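Local atomic coordinates of alcohol dehydrogenase, zinc-containing (Thermotoga maritima, PDB entry 1VJ0), a protein that probably acts as a zinc-dependent oxidoreductase of the medium-chain alcohol dehydrogenase family, binding two zinc ions per chain. Residues E123-P128 / A183-D188. Numbering follows the deposited sequence.
Sequences EPYLCP and AYHAFD. With ZN (zinc ion), chain E.
Tyr125 and His185 meet in an edge-to-face (T-shaped) pair, with ring centroids 4.5 Å apart and planes inclined at 57°. His185 CE1 approaches over one face of the tyrosine, nearest to Tyr125 CD2 at 3.6 Å, while His185 NE2 lies 3.9 Å from both Tyr125 CE2 and CZ. The imidazole reaches across because its CG is anti to the backbone N (chi1 -179°), which extends the ring from helix 170-188. Its ND1 is hydrogen-bonded to the carbonyl oxygen of Val326, which helps fix the ring's rotation, and His331 stacks on it. With the phenol ring gone, as in an alanine here, His185 CE1 is likely to lose the face it meets, opening a gap between loop and helix. Between the two segments close packing is confined to this buried ring pair, with 85 Å² buried in all; the backbones stand well apart, Tyr125 CA and His185 CA being 9.9 Å from each other. Asn318 of a neighbouring subunit packs on both residues. Cys127 SG binds zinc at 2.4 Å, and Cys112, Cys115 and Cys118 complete that site. Through Tyr125, two residues before Cys127, the contact joins the four-cysteine structural-zinc lobe typical of medium-chain zinc dehydrogenases to the helix leading into their Rossmann-type nucleotide-binding domain.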
loop_
_atom_site.group_PDB
_atom_site.type_symbol
_atom_site.label_atom_id
_atom_site.label_comp_id
_atom_site.label_asym_id
_atom_site.label_seq_id
_atom_site.Cartn_x
_atom_site.Cartn_y
_atom_site.Cartn_z
ATOM N N GLU A 123 4.640 -3.381 -13.994
ATOM C CA GLU A 123 5.490 -2.215 -14.166
ATOM C C GLU A 123 5.867 -2.059 -15.642
ATOM O O GLU A 123 7.025 -2.196 -16.006
ATOM C CB GLU A 123 6.769 -2.408 -13.339
ATOM C CG GLU A 123 6.543 -2.542 -11.846
ATOM C CD GLU A 123 7.691 -3.208 -11.083
ATOM O OE1 GLU A 123 8.379 -4.135 -11.576
ATOM O OE2 GLU A 123 7.874 -2.819 -9.918
ATOM N N PRO A 124 4.903 -1.730 -16.493
ATOM C CA PRO A 124 5.145 -1.669 -17.928
ATOM C C PRO A 124 6.179 -0.645 -18.373
ATOM O O PRO A 124 6.796 -0.835 -19.431
ATOM C CB PRO A 124 3.772 -1.325 -18.526
ATOM C CG PRO A 124 2.839 -1.157 -17.399
ATOM C CD PRO A 124 3.513 -1.395 -16.152
ATOM N N TYR A 125 6.389 0.396 -17.574
ATOM C CA TYR A 125 7.447 1.396 -17.859
ATOM C C TYR A 125 8.801 0.694 -17.869
ATOM O O TYR A 125 9.788 1.202 -18.453
ATOM C CB TYR A 125 7.382 2.589 -16.848
ATOM C CG TYR A 125 7.088 2.195 -15.434
ATOM C CD1 TYR A 125 5.777 2.052 -14.966
ATOM C CD2 TYR A 125 8.119 1.883 -14.570
ATOM C CE1 TYR A 125 5.529 1.601 -13.681
ATOM C CE2 TYR A 125 7.880 1.456 -13.284
ATOM C CZ TYR A 125 6.592 1.290 -12.858
ATOM O OH TYR A 125 6.441 0.833 -11.567
ATOM N N LEU A 126 8.899 -0.475 -17.218
ATOM C CA LEU A 126 10.170 -1.249 -17.206
ATOM C C LEU A 126 10.316 -2.343 -18.302
ATOM O O LEU A 126 11.294 -3.093 -18.329
ATOM C CB LEU A 126 10.452 -1.866 -15.827
ATOM C CG LEU A 126 10.443 -0.905 -14.643
ATOM C CD1 LEU A 126 10.640 -1.581 -13.300
ATOM C CD2 LEU A 126 11.439 0.175 -14.874
ATOM N N CYS A 127 9.373 -2.405 -19.213
ATOM C CA CYS A 127 9.379 -3.419 -20.260
ATOM C C CYS A 127 10.677 -3.254 -21.073
ATOM O O CYS A 127 11.011 -2.163 -21.493
ATOM C CB CYS A 127 8.173 -3.198 -21.140
ATOM S SG CYS A 127 8.156 -4.223 -22.634
ATOM N N PRO A 128 11.453 -4.307 -21.241
ATOM C CA PRO A 128 12.679 -4.189 -22.034
ATOM C C PRO A 128 12.420 -4.023 -23.552
ATOM O O PRO A 128 13.359 -3.822 -24.295
ATOM C CB PRO A 128 13.407 -5.510 -21.749
ATOM C CG PRO A 128 12.293 -6.496 -21.361
ATOM C CD PRO A 128 11.219 -5.663 -20.742
ATOM N N ALA A 183 6.959 13.297 -13.863
ATOM C CA ALA A 183 6.699 13.920 -12.566
ATOM C C ALA A 183 5.502 13.236 -11.844
ATOM O O ALA A 183 5.557 12.952 -10.658
ATOM C CB ALA A 183 6.453 15.451 -12.735
ATOM N N TYR A 184 4.425 12.947 -12.572
ATOM C CA TYR A 184 3.318 12.220 -11.974
ATOM C C TYR A 184 3.773 10.884 -11.395
ATOM O O TYR A 184 3.457 10.545 -10.238
ATOM C CB TYR A 184 2.055 12.103 -12.893
ATOM C CG TYR A 184 1.012 11.457 -12.046
ATOM C CD1 TYR A 184 0.343 12.189 -11.095
ATOM C CD2 TYR A 184 0.826 10.090 -12.078
ATOM C CE1 TYR A 184 -0.510 11.584 -10.199
ATOM C CE2 TYR A 184 -0.048 9.471 -11.191
ATOM C CZ TYR A 184 -0.694 10.218 -10.259
ATOM O OH TYR A 184 -1.521 9.580 -9.369
ATOM N N HIS A 185 4.494 10.097 -12.178
ATOM C CA HIS A 185 5.015 8.822 -11.736
ATOM C C HIS A 185 5.715 9.015 -10.375
ATOM O O HIS A 185 5.559 8.234 -9.410
ATOM C CB HIS A 185 5.990 8.286 -12.826
ATOM C CG HIS A 185 6.597 6.947 -12.533
ATOM N ND1 HIS A 185 7.382 6.272 -13.452
ATOM C CD2 HIS A 185 6.473 6.122 -11.474
ATOM C CE1 HIS A 185 7.768 5.120 -12.931
ATOM N NE2 HIS A 185 7.215 4.993 -11.732
ATOM N N ALA A 186 6.511 10.061 -10.285
ATOM C CA ALA A 186 7.294 10.293 -9.088
ATOM C C ALA A 186 6.480 10.489 -7.853
ATOM O O ALA A 186 6.861 10.043 -6.774
ATOM C CB ALA A 186 8.144 11.509 -9.282
ATOM N N PHE A 187 5.390 11.230 -7.999
ATOM C CA PHE A 187 4.432 11.480 -6.923
ATOM C C PHE A 187 3.567 10.279 -6.626
ATOM O O PHE A 187 3.266 10.006 -5.443
ATOM C CB PHE A 187 3.593 12.709 -7.263
ATOM C CG PHE A 187 4.314 14.010 -7.011
ATOM C CD1 PHE A 187 5.126 14.575 -7.978
ATOM C CD2 PHE A 187 4.145 14.693 -5.791
ATOM C CE1 PHE A 187 5.814 15.777 -7.730
ATOM C CE2 PHE A 187 4.791 15.888 -5.538
ATOM C CZ PHE A 187 5.678 16.424 -6.532
ATOM N N ASP A 188 3.229 9.519 -7.659
ATOM C CA ASP A 188 2.371 8.341 -7.521
ATOM C C ASP A 188 3.065 7.262 -6.706
ATOM O O ASP A 188 2.400 6.425 -6.124
ATOM C CB ASP A 188 2.052 7.777 -8.902
ATOM C CG ASP A 188 0.903 6.839 -8.906
ATOM O OD1 ASP A 188 -0.219 7.230 -8.492
ATOM O OD2 ASP A 188 1.034 5.686 -9.371
HETATM ZN ZN ZN E . 6.861 -6.041 -21.770
#